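Local coordinates for protein putative hydantoin racemase (Klebsiella pneumoniae subsp. pneumoniae, PDB 3QVL) that racemises allantoin and probably also interconverts the D and L forms of other 5-monosubstituted hydantoins, at residues A[100-105]-A[130-135]; A[114-117]-A[121-124]; A[123-128]-A[139-144]. All coordinates share one frame; numbering follows the deposited sequence.

Contact 1: residues A[100-105]-A[130-135]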
ATOM      1  N   ALA A 100     -21.811  -1.488   2.179  1.00 14.34           N
ATOM      2  CA  ALA A 100     -22.720  -1.236   1.061  1.00 14.54           C
ATOM      3  C   ALA A 100     -22.636   0.194   0.529  1.00 14.71           C
ATOM      4  O   ALA A 100     -22.622   0.401  -0.684  1.00 14.65           O
ATOM      5  CB  ALA A 100     -24.144  -1.573   1.454  1.00 14.53           C
ATOM      6  N   ALA A 101     -22.575   1.169   1.437  1.00 14.90           N
ATOM      7  CA  ALA A 101     -22.498   2.583   1.060  1.00 15.21           C
ATOM      8  C   ALA A 101     -21.210   2.906   0.306  1.00 15.48           C
ATOM      9  O   ALA A 101     -21.236   3.632  -0.690  1.00 15.44           O
ATOM     10  CB  ALA A 101     -22.636   3.475   2.284  1.00 15.19           C
ATOM     11  N   MET A 102     -20.093   2.361   0.787  1.00 15.84           N
ATOM     12  CA  MET A 102     -18.791   2.540   0.143  1.00 16.33           C
ATOM     13  C   MET A 102     -18.754   1.875  -1.231  1.00 16.52           C
ATOM     14  O   MET A 102     -18.238   2.453  -2.190  1.00 16.57           O
ATOM     15  CB  MET A 102     -17.667   1.991   1.025  1.00 16.39           C
ATOM     16  CG  MET A 102     -17.405   2.787   2.293  1.00 16.89           C
ATOM     17  SD  MET A 102     -16.233   1.949   3.374  1.00 18.08           S
ATOM     18  CE  MET A 102     -16.305   2.991   4.829  1.00 17.69           C
ATOM     19  N   HIS A 103     -19.302   0.661  -1.315  1.00 16.82           N
ATOM     20  CA  HIS A 103     -19.404  -0.076  -2.578  1.00 17.17           C
ATOM     21  C   HIS A 103     -20.190   0.709  -3.629  1.00 17.24           C
ATOM     22  O   HIS A 103     -19.755   0.815  -4.779  1.00 17.24           O
ATOM     23  CB  HIS A 103     -20.042  -1.453  -2.357  1.00 17.28           C
ATOM     24  CG  HIS A 103     -19.067  -2.519  -1.960  1.00 17.82           C
ATOM     25  ND1 HIS A 103     -18.520  -2.601  -0.697  1.00 18.45           N
ATOM     26  CD2 HIS A 103     -18.554  -3.560  -2.657  1.00 18.25           C
ATOM     27  CE1 HIS A 103     -17.704  -3.638  -0.639  1.00 18.62           C
ATOM     28  NE2 HIS A 103     -17.705  -4.236  -1.816  1.00 18.61           N
ATOM     29  N   MET A 104     -21.336   1.260  -3.226  1.00 17.31           N
ATOM     30  CA  MET A 104     -22.181   2.057  -4.119  1.00 17.45           C
ATOM     31  C   MET A 104     -21.502   3.350  -4.557  1.00 17.19           C
ATOM     32  O   MET A 104     -21.647   3.773  -5.706  1.00 17.12           O
ATOM     33  CB  MET A 104     -23.530   2.383  -3.465  1.00 17.69           C
ATOM     34  CG  MET A 104     -24.449   1.190  -3.211  1.00 18.87           C
ATOM     35  SD  MET A 104     -24.965   0.284  -4.682  1.00 21.83           S
ATOM     36  CE  MET A 104     -23.668  -0.945  -4.794  1.00 20.95           C
ATOM     37  N   ALA A 105     -20.765   3.968  -3.635  1.00 16.93           N
ATOM     38  CA  ALA A 105     -20.081   5.236  -3.892  1.00 16.68           C
ATOM     39  C   ALA A 105     -19.063   5.143  -5.023  1.00 16.53           C
ATOM     40  O   ALA A 105     -18.940   6.067  -5.829  1.00 16.50           O
ATOM     41  CB  ALA A 105     -19.420   5.749  -2.623  1.00 16.68           C
ATOM     42  N   HIS A 130      -9.653   0.791   5.017  1.00 17.64           N
ATOM     43  CA  HIS A 130      -8.481  -0.044   4.767  1.00 17.93           C
ATOM     44  C   HIS A 130      -8.849  -1.517   4.607  1.00 17.95           C
ATOM     45  O   HIS A 130      -8.353  -2.188   3.699  1.00 17.99           O
ATOM     46  CB  HIS A 130      -7.445   0.129   5.882  1.00 18.06           C
ATOM     47  CG  HIS A 130      -6.690   1.418   5.810  1.00 18.64           C
ATOM     48  ND1 HIS A 130      -5.783   1.694   4.809  1.00 19.20           N
ATOM     49  CD2 HIS A 130      -6.699   2.506   6.618  1.00 19.23           C
ATOM     50  CE1 HIS A 130      -5.270   2.895   5.000  1.00 19.24           C
ATOM     51  NE2 HIS A 130      -5.809   3.409   6.092  1.00 19.57           N
ATOM     52  N   GLN A 131      -9.722  -2.007   5.487  1.00 17.99           N
ATOM     53  CA  GLN A 131     -10.168  -3.400   5.460  1.00 18.04           C
ATOM     54  C   GLN A 131     -10.907  -3.748   4.169  1.00 18.10           C
ATOM     55  O   GLN A 131     -10.668  -4.803   3.580  1.00 18.06           O
ATOM     56  CB  GLN A 131     -11.050  -3.708   6.674  1.00 18.09           C
ATOM     57  N   TYR A 132     -11.794  -2.856   3.730  1.00 18.11           N
ATOM     58  CA  TYR A 132     -12.584  -3.080   2.517  1.00 18.23           C
ATOM     59  C   TYR A 132     -11.824  -2.710   1.241  1.00 18.38           C
ATOM     60  O   TYR A 132     -12.210  -3.118   0.143  1.00 18.39           O
ATOM     61  CB  TYR A 132     -13.917  -2.324   2.577  1.00 18.16           C
ATOM     62  CG  TYR A 132     -14.828  -2.710   3.728  1.00 18.03           C
ATOM     63  CD1 TYR A 132     -14.812  -3.999   4.267  1.00 18.03           C
ATOM     64  CD2 TYR A 132     -15.730  -1.788   4.259  1.00 17.83           C
ATOM     65  CE1 TYR A 132     -15.654  -4.352   5.320  1.00 17.79           C
ATOM     66  CE2 TYR A 132     -16.578  -2.131   5.309  1.00 17.76           C
ATOM     67  CZ  TYR A 132     -16.533  -3.413   5.833  1.00 17.69           C
ATOM     68  OH  TYR A 132     -17.371  -3.756   6.869  1.00 17.49           O
ATOM     69  N   GLY A 133     -10.753  -1.935   1.399  1.00 18.56           N
ATOM     70  CA  GLY A 133      -9.884  -1.551   0.286  1.00 18.87           C
ATOM     71  C   GLY A 133     -10.313  -0.299  -0.457  1.00 19.11           C
ATOM     72  O   GLY A 133     -10.000  -0.138  -1.639  1.00 19.14           O
ATOM     73  N   PHE A 134     -11.018   0.595   0.235  1.00 19.28           N
ATOM     74  CA  PHE A 134     -11.535   1.819  -0.381  1.00 19.55           C
ATOM     75  C   PHE A 134     -10.828   3.097   0.079  1.00 19.58           C
ATOM     76  O   PHE A 134     -11.319   4.202  -0.166  1.00 19.55           O
ATOM     77  CB  PHE A 134     -13.048   1.949  -0.151  1.00 19.64           C
ATOM     78  CG  PHE A 134     -13.862   0.847  -0.773  1.00 20.18           C
ATOM     79  CD1 PHE A 134     -13.774   0.576  -2.137  1.00 20.72           C
ATOM     80  CD2 PHE A 134     -14.734   0.093   0.005  1.00 20.53           C
ATOM     81  CE1 PHE A 134     -14.533  -0.442  -2.713  1.00 21.08           C
ATOM     82  CE2 PHE A 134     -15.498  -0.924  -0.560  1.00 20.90           C
ATOM     83  CZ  PHE A 134     -15.398  -1.193  -1.922  1.00 20.96           C
ATOM     84  N   HIS A 135      -9.675   2.945   0.731  1.00 19.67           N
ATOM     85  CA  HIS A 135      -8.928   4.088   1.268  1.00 19.76           C
ATOM     86  C   HIS A 135      -8.581   5.131   0.206  1.00 19.60           C
ATOM     87  O   HIS A 135      -8.711   6.333   0.448  1.00 19.60           O
ATOM     88  CB  HIS A 135      -7.660   3.631   1.998  1.00 19.96           C
ATOM     89  CG  HIS A 135      -6.854   4.759   2.565  1.00 20.61           C
ATOM     90  ND1 HIS A 135      -5.700   5.224   1.970  1.00 21.36           N
ATOM     91  CD2 HIS A 135      -7.046   5.529   3.663  1.00 21.18           C
ATOM     92  CE1 HIS A 135      -5.212   6.224   2.681  1.00 21.44           C
ATOM     93  NE2 HIS A 135      -6.010   6.429   3.714  1.00 21.59           N
TER
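Phe134 meets His103 in a T-shaped (edge-to-face) aromatic pair. The ring centroids are 4.8 Å apart and the planes stand at 83°. Phe134 supplies the edge and His103 the face. Phe134 CZ sits over the centre of the imidazole, and Phe134 CE2 comes within 3.5 Å of His103 ND1. The phenyl group arrives with its CG beside the backbone N and anti to the carbonyl carbon (chi1 -63°), which carries the ring across to the helix of His103. Both ring nitrogens of His103 are hydrogen-bonded to other partners, ND1 to the carbonyl O of Glu99, one turn back, and NE2 to Thr106 OG1 of a second subunit. These two bonds fix the rotation of the imidazole and so the face offered to Phe134.

The second kind of contact is made by Met102. Its CB lies 3.6 Å from Phe134 CD2. Beyond CG the chain is extended, which brings SD to the edge of the Tyr132 ring, 3.9 Å from Tyr132 CD2. The sulfur is nearly in the plane of that ring, 88° off its normal, so this is an edge Met-aromatic contact. A second Met-aromatic contact, to Phe134, is oblique. Tyr132 OH is held separately by Asp80 OD2.

The backbone explains how Phe134 gets here. Helix 122-132 ends at Tyr132, and Gly133 follows with positive phi. Phe134 N bonds back to Leu129 O, and the Gly133 N bond to His130 O, 3.3 Å, is weak. Phe134 also packs on Leu129 of the helix it follows and on Tyr132 of the second subunit. The arrangement is a Schellman motif with Gly133 as C-prime residue, closing a helix whose end packs against helix 97-108 close to a subunit interface.

Contact 2: residues A[114-117]-A[121-124]. With 5HY ([(4R)-2,5-dioxoimidazolidin-4-yl]acetic acid), chain C.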
ATOM      1  N   ILE A 114     -16.902  10.968   3.578  1.00 14.19           N
ATOM      2  CA  ILE A 114     -17.738  10.406   4.639  1.00 14.26           C
ATOM      3  C   ILE A 114     -18.130  11.494   5.636  1.00 14.39           C
ATOM      4  O   ILE A 114     -17.292  12.291   6.061  1.00 14.33           O
ATOM      5  CB  ILE A 114     -17.036   9.224   5.369  1.00 14.21           C
ATOM      6  CG1 ILE A 114     -16.817   8.052   4.403  1.00 14.13           C
ATOM      7  CG2 ILE A 114     -17.846   8.767   6.591  1.00 14.10           C
ATOM      8  CD1 ILE A 114     -15.886   6.966   4.928  1.00 13.70           C
ATOM      9  N   VAL A 115     -19.415  11.531   5.983  1.00 14.57           N
ATOM     10  CA  VAL A 115     -19.916  12.423   7.025  1.00 14.81           C
ATOM     11  C   VAL A 115     -20.574  11.583   8.119  1.00 14.99           C
ATOM     12  O   VAL A 115     -21.666  11.041   7.929  1.00 14.98           O
ATOM     13  CB  VAL A 115     -20.909  13.480   6.471  1.00 14.83           C
ATOM     14  CG1 VAL A 115     -21.429  14.379   7.594  1.00 14.83           C
ATOM     15  CG2 VAL A 115     -20.254  14.323   5.380  1.00 14.80           C
ATOM     16  N   THR A 116     -19.887  11.464   9.253  1.00 15.25           N
ATOM     17  CA  THR A 116     -20.392  10.707  10.400  1.00 15.52           C
ATOM     18  C   THR A 116     -20.744  11.650  11.561  1.00 15.68           C
ATOM     19  O   THR A 116     -20.717  12.872  11.395  1.00 15.67           O
ATOM     20  CB  THR A 116     -19.407   9.575  10.823  1.00 15.51           C
ATOM     21  OG1 THR A 116     -20.054   8.688  11.744  1.00 15.78           O
ATOM     22  CG2 THR A 116     -18.131  10.138  11.451  1.00 15.51           C
ATOM     23  N   THR A 117     -21.075  11.089  12.724  1.00 15.90           N
ATOM     24  CA  THR A 117     -21.598  11.889  13.836  1.00 16.13           C
ATOM     25  C   THR A 117     -20.529  12.303  14.862  1.00 16.19           C
ATOM     26  O   THR A 117     -20.267  13.495  15.031  1.00 16.24           O
ATOM     27  CB  THR A 117     -22.799  11.194  14.529  1.00 16.12           C
ATOM     28  OG1 THR A 117     -23.535  10.425  13.567  1.00 16.42           O
ATOM     29  CG2 THR A 117     -23.729  12.225  15.151  1.00 16.25           C
ATOM     30  N   THR A 121     -15.370   8.138  16.359  1.00 15.73           N
ATOM     31  CA  THR A 121     -15.761   7.030  15.486  1.00 15.75           C
ATOM     32  C   THR A 121     -15.084   7.105  14.115  1.00 15.74           C
ATOM     33  O   THR A 121     -15.191   6.173  13.315  1.00 15.71           O
ATOM     34  CB  THR A 121     -17.298   6.937  15.301  1.00 15.73           C
ATOM     35  OG1 THR A 121     -17.767   8.059  14.545  1.00 15.82           O
ATOM     36  CG2 THR A 121     -18.012   6.888  16.650  1.00 15.77           C
ATOM     37  N   LEU A 122     -14.390   8.212  13.847  1.00 15.74           N
ATOM     38  CA  LEU A 122     -13.683   8.394  12.575  1.00 15.80           C
ATOM     39  C   LEU A 122     -12.611   7.327  12.355  1.00 15.79           C
ATOM     40  O   LEU A 122     -12.434   6.847  11.234  1.00 15.78           O
ATOM     41  CB  LEU A 122     -13.076   9.799  12.470  1.00 15.82           C
ATOM     42  CG  LEU A 122     -14.029  10.978  12.238  1.00 15.89           C
ATOM     43  CD1 LEU A 122     -13.353  12.293  12.598  1.00 16.17           C
ATOM     44  CD2 LEU A 122     -14.541  11.014  10.803  1.00 16.12           C
ATOM     45  N   ILE A 123     -11.917   6.952  13.429  1.00 15.79           N
ATOM     46  CA  ILE A 123     -10.893   5.902  13.381  1.00 15.87           C
ATOM     47  C   ILE A 123     -11.478   4.541  12.975  1.00 15.90           C
ATOM     48  O   ILE A 123     -10.830   3.768  12.264  1.00 15.91           O
ATOM     49  CB  ILE A 123     -10.086   5.805  14.721  1.00 15.85           C
ATOM     50  CG1 ILE A 123      -8.821   4.951  14.556  1.00 15.97           C
ATOM     51  CG2 ILE A 123     -10.957   5.296  15.877  1.00 15.86           C
ATOM     52  CD1 ILE A 123      -7.712   5.618  13.756  1.00 16.16           C
ATOM     53  N   ILE A 124     -12.703   4.266  13.424  1.00 15.92           N
ATOM     54  CA  ILE A 124     -13.417   3.037  13.070  1.00 16.04           C
ATOM     55  C   ILE A 124     -13.727   3.016  11.571  1.00 16.06           C
ATOM     56  O   ILE A 124     -13.563   1.986  10.911  1.00 16.08           O
ATOM     57  CB  ILE A 124     -14.712   2.865  13.915  1.00 16.04           C
ATOM     58  CG1 ILE A 124     -14.365   2.752  15.406  1.00 16.16           C
ATOM     59  CG2 ILE A 124     -15.515   1.644  13.454  1.00 16.09           C
ATOM     60  CD1 ILE A 124     -15.553   2.895  16.349  1.00 16.40           C
TER
HETATM   61  C   5HY C   1     -24.258   3.918  13.624  1.00 19.01           C
HETATM   62  N   5HY C   1     -23.215   4.137  15.663  1.00 19.03           N
HETATM   63  O   5HY C   1     -24.509   3.871  12.421  1.00 18.88           O
HETATM   64  CA  5HY C   1     -22.887   4.180  14.233  1.00 19.06           C
HETATM   65  CB  5HY C   1     -22.293   5.541  13.809  1.00 19.13           C
HETATM   66  CG  5HY C   1     -23.224   6.758  13.930  1.00 19.38           C
HETATM   67  OAB 5HY C   1     -25.084   3.712  16.860  1.00 18.91           O
HETATM   68  NAF 5HY C   1     -25.141   3.718  14.600  1.00 18.97           N
HETATM   69  CAI 5HY C   1     -24.515   3.840  15.777  1.00 19.04           C
HETATM   70  OD1 5HY C   1     -22.686   7.877  13.798  1.00 19.89           O
HETATM   71  OD2 5HY C   1     -24.442   6.565  14.132  1.00 19.85           O
HETATM   72  O   HOH W   1     -20.375   8.669  14.827  1.00 21.01           O
HETATM   73  O   HOH W   2     -17.988   6.394  11.878  1.00 26.20           O
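This is a buried, largely water-mediated contact at the C-terminal end of strand 112-116, where the chain turns into helix 122-132. Two threonine hydroxyls come near each other, with 3.7 Å between Thr116 OG1 and Thr121 OG1. One water lies within bonding distance of Thr121 OG1 (2.7 Å), 5HY OD1 (2.7 Å) and Thr116 OG1 (3.1 Å), and can donate to only two of them at a time. A second water links Thr116 OG1 to the carbonyl O of Thr121, at 3.1 Å and 3.2 Å. Thr116 OG1 is also hydrogen-bonded to Gly181 O, and Thr121 OG1 to Leu118 O.

The apolar part is small. With OG1 of Thr116 anti to the backbone N (chi1 -168°), its methyl CG2 is left to meet Leu122 CD2 at 3.8 Å.

Thr117 leaves the backbone on the side away from the helix and grips the ligand directly. Its OG1 donates to 5HY OD1 at 2.7 Å, and OD1 can also accept from the first water. Ser182, Gly183, Phe78, Ile45 and Asn10 complete the polar hold on 5HY. The site lies at the C-terminal end of a strand in a beta-alpha-beta unit, where parallel alpha/beta folds place their binding sites.

Contact 3: residues A[123-128]-A[139-144]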
ATOM      1  N   ILE A 123     -11.917   6.952  13.429  1.00 15.79           N
ATOM      2  CA  ILE A 123     -10.893   5.902  13.381  1.00 15.87           C
ATOM      3  C   ILE A 123     -11.478   4.541  12.975  1.00 15.90           C
ATOM      4  O   ILE A 123     -10.830   3.768  12.264  1.00 15.91           O
ATOM      5  CB  ILE A 123     -10.086   5.805  14.721  1.00 15.85           C
ATOM      6  CG1 ILE A 123      -8.821   4.951  14.556  1.00 15.97           C
ATOM      7  CG2 ILE A 123     -10.957   5.296  15.877  1.00 15.86           C
ATOM      8  CD1 ILE A 123      -7.712   5.618  13.756  1.00 16.16           C
ATOM      9  N   ILE A 124     -12.703   4.266  13.424  1.00 15.92           N
ATOM     10  CA  ILE A 124     -13.417   3.037  13.070  1.00 16.04           C
ATOM     11  C   ILE A 124     -13.727   3.016  11.571  1.00 16.06           C
ATOM     12  O   ILE A 124     -13.563   1.986  10.911  1.00 16.08           O
ATOM     13  CB  ILE A 124     -14.712   2.865  13.915  1.00 16.04           C
ATOM     14  CG1 ILE A 124     -14.365   2.752  15.406  1.00 16.16           C
ATOM     15  CG2 ILE A 124     -15.515   1.644  13.454  1.00 16.09           C
ATOM     16  CD1 ILE A 124     -15.553   2.895  16.349  1.00 16.40           C
ATOM     17  N   ALA A 125     -14.157   4.161  11.043  1.00 16.12           N
ATOM     18  CA  ALA A 125     -14.423   4.312   9.613  1.00 16.24           C
ATOM     19  C   ALA A 125     -13.141   4.212   8.782  1.00 16.38           C
ATOM     20  O   ALA A 125     -13.152   3.641   7.690  1.00 16.29           O
ATOM     21  CB  ALA A 125     -15.141   5.625   9.341  1.00 16.21           C
ATOM     22  N   ARG A 126     -12.045   4.760   9.311  1.00 16.57           N
ATOM     23  CA  ARG A 126     -10.726   4.666   8.672  1.00 16.83           C
ATOM     24  C   ARG A 126     -10.269   3.216   8.544  1.00 16.78           C
ATOM     25  O   ARG A 126      -9.764   2.809   7.496  1.00 16.73           O
ATOM     26  CB  ARG A 126      -9.676   5.457   9.456  1.00 17.01           C
ATOM     27  CG  ARG A 126      -9.797   6.964   9.349  1.00 17.89           C
ATOM     28  CD  ARG A 126      -8.653   7.648  10.086  1.00 19.49           C
ATOM     29  NE  ARG A 126      -9.030   8.977  10.559  1.00 20.81           N
ATOM     30  CZ  ARG A 126      -8.905  10.098   9.853  1.00 21.49           C
ATOM     31  NH1 ARG A 126      -9.282  11.255  10.382  1.00 21.96           N
ATOM     32  NH2 ARG A 126      -8.404  10.071   8.623  1.00 21.91           N
ATOM     33  N   HIS A 127     -10.449   2.451   9.620  1.00 16.79           N
ATOM     34  CA  HIS A 127     -10.089   1.035   9.650  1.00 16.80           C
ATOM     35  C   HIS A 127     -10.881   0.231   8.620  1.00 16.81           C
ATOM     36  O   HIS A 127     -10.324  -0.639   7.947  1.00 16.77           O
ATOM     37  CB  HIS A 127     -10.301   0.455  11.051  1.00 16.83           C
ATOM     38  N   LEU A 128     -12.174   0.533   8.499  1.00 16.81           N
ATOM     39  CA  LEU A 128     -13.044  -0.139   7.529  1.00 16.93           C
ATOM     40  C   LEU A 128     -12.669   0.187   6.086  1.00 16.97           C
ATOM     41  O   LEU A 128     -12.742  -0.682   5.216  1.00 16.92           O
ATOM     42  CB  LEU A 128     -14.517   0.196   7.781  1.00 16.95           C
ATOM     43  CG  LEU A 128     -15.212  -0.409   9.006  1.00 17.15           C
ATOM     44  CD1 LEU A 128     -16.684  -0.049   8.971  1.00 17.36           C
ATOM     45  CD2 LEU A 128     -15.039  -1.924   9.083  1.00 17.27           C
ATOM     46  N   ALA A 139     -11.859  10.611  -0.277  1.00 17.74           N
ATOM     47  CA  ALA A 139     -11.176  11.902  -0.296  1.00 17.66           C
ATOM     48  C   ALA A 139     -10.979  12.472   1.107  1.00 17.60           C
ATOM     49  O   ALA A 139      -9.914  13.011   1.416  1.00 17.60           O
ATOM     50  CB  ALA A 139     -11.935  12.892  -1.172  1.00 17.67           C
ATOM     51  N   ALA A 140     -12.006  12.348   1.947  1.00 17.51           N
ATOM     52  CA  ALA A 140     -11.971  12.868   3.316  1.00 17.44           C
ATOM     53  C   ALA A 140     -13.030  12.223   4.206  1.00 17.43           C
ATOM     54  O   ALA A 140     -14.032  11.694   3.721  1.00 17.30           O
ATOM     55  CB  ALA A 140     -12.136  14.389   3.316  1.00 17.44           C
ATOM     56  N   LEU A 141     -12.789  12.272   5.514  1.00 17.45           N
ATOM     57  CA  LEU A 141     -13.751  11.818   6.512  1.00 17.49           C
ATOM     58  C   LEU A 141     -14.046  12.967   7.465  1.00 17.52           C
ATOM     59  O   LEU A 141     -13.128  13.642   7.936  1.00 17.53           O
ATOM     60  CB  LEU A 141     -13.213  10.616   7.296  1.00 17.56           C
ATOM     61  CG  LEU A 141     -12.895   9.301   6.580  1.00 17.67           C
ATOM     62  CD1 LEU A 141     -11.470   9.305   6.042  1.00 17.90           C
ATOM     63  CD2 LEU A 141     -13.080   8.148   7.549  1.00 17.89           C
ATOM     64  N   HIS A 142     -15.328  13.188   7.740  1.00 17.51           N
ATOM     65  CA  HIS A 142     -15.748  14.277   8.615  1.00 17.57           C
ATOM     66  C   HIS A 142     -16.746  13.807   9.664  1.00 17.55           C
ATOM     67  O   HIS A 142     -17.489  12.847   9.446  1.00 17.55           O
ATOM     68  CB  HIS A 142     -16.386  15.407   7.807  1.00 17.58           C
ATOM     69  CG  HIS A 142     -15.586  15.844   6.619  1.00 17.78           C
ATOM     70  ND1 HIS A 142     -14.351  16.447   6.730  1.00 17.96           N
ATOM     71  CD2 HIS A 142     -15.859  15.784   5.295  1.00 17.99           C
ATOM     72  CE1 HIS A 142     -13.893  16.728   5.523  1.00 17.96           C
ATOM     73  NE2 HIS A 142     -14.788  16.337   4.635  1.00 17.99           N
ATOM     74  N   ALA A 143     -16.755  14.499  10.799  1.00 17.59           N
ATOM     75  CA  ALA A 143     -17.752  14.284  11.841  1.00 17.61           C
ATOM     76  C   ALA A 143     -18.440  15.606  12.167  1.00 17.69           C
ATOM     77  O   ALA A 143     -17.800  16.660  12.159  1.00 17.73           O
ATOM     78  CB  ALA A 143     -17.108  13.696  13.081  1.00 17.61           C
ATOM     79  N   ILE A 144     -19.741  15.546  12.447  1.00 17.74           N
ATOM     80  CA  ILE A 144     -20.515  16.749  12.777  1.00 17.84           C
ATOM     81  C   ILE A 144     -20.378  17.154  14.248  1.00 17.90           C
ATOM     82  O   ILE A 144     -20.903  18.192  14.665  1.00 18.03           O
ATOM     83  CB  ILE A 144     -22.016  16.623  12.378  1.00 17.83           C
ATOM     84  CG1 ILE A 144     -22.691  15.453  13.110  1.00 17.79           C
ATOM     85  CG2 ILE A 144     -22.158  16.504  10.857  1.00 17.95           C
ATOM     86  CD1 ILE A 144     -24.211  15.513  13.116  1.00 17.93           C
TER
HETATM   87  O   HOH W   3     -10.797  13.449   9.563  1.00 46.67           O
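Leu141 reaches from strand 138-143 to helix 122-132 and wedges against Ala125 and Arg126. It leaves the strand toward the helix. From CB the chain goes to CG, which stands anti to the carbonyl carbon and beside the backbone N (chi1 -62°). The two methyls then part. CD2 makes the closer contacts: it lies 3.7 Å from Ala125 CB and 3.9 Å from Arg126 CG. It thus sits against two successive residues of the helix, the methyl of one and the first part of the long chain of the other. CD1 goes to the outer end of the arginine and lies 4.1 Å from Arg126 NH2, oblique to the guanidinium group.

Arg126 crosses Leu141 at a slant. Its chain is extended from CG to NE, so the aliphatic part lies next to the leucine while the charged group travels on toward the strand backbone. There a water joins the two segments. It donates to the carbonyl O of Leu141 at 2.8 Å, and it accepts a weak bond from Arg126 NH1 at 2.8 Å. The one leucine therefore meets the arginine in two ways, by its methyls and through the water on its carbonyl. Ala125 is the buried residue of the three; Leu141 and Arg126 are partly exposed.

Leu141 also touches Leu122 and Leu129 of helix 122-132, and Arg126 packs on Arg111 of a third subunit. His142 points the other way, to Arg165 and Ala169 of helix 157-172, and its NE2 is bonded to Asp173. Strand 138-143, an outermost strand of its sheet within the chain, thus lies between helices 122-132 and 157-172. Strand 112-116 pairs beside it in parallel, and these two strands with helix 122-132 form a beta-alpha-beta unit.

Overall arrangement
All three contacts use helix 122-132. Contact 2 holds its beginning, contact 3 its middle and contact 1 its end. Contacts 2 and 3 have centres about 4 Å apart and share Ile123 and Ile124. Their strands are neighbours in one parallel sheet, probably bonded through Ile114 O to His142 N, 2.7 Å, and Thr116 N to His142 O, 2.8 Å. Contact 1 touches contact 2 where Met102 CE packs on Ile114 CD1 at 4.0 Å. Thr117 of contact 2 hydrogen-bonds 5HY directly. The side chain of Ala125 in contact 3 is about 8 Å from the ligand, and that of Met102 in contact 1 about 11 Å.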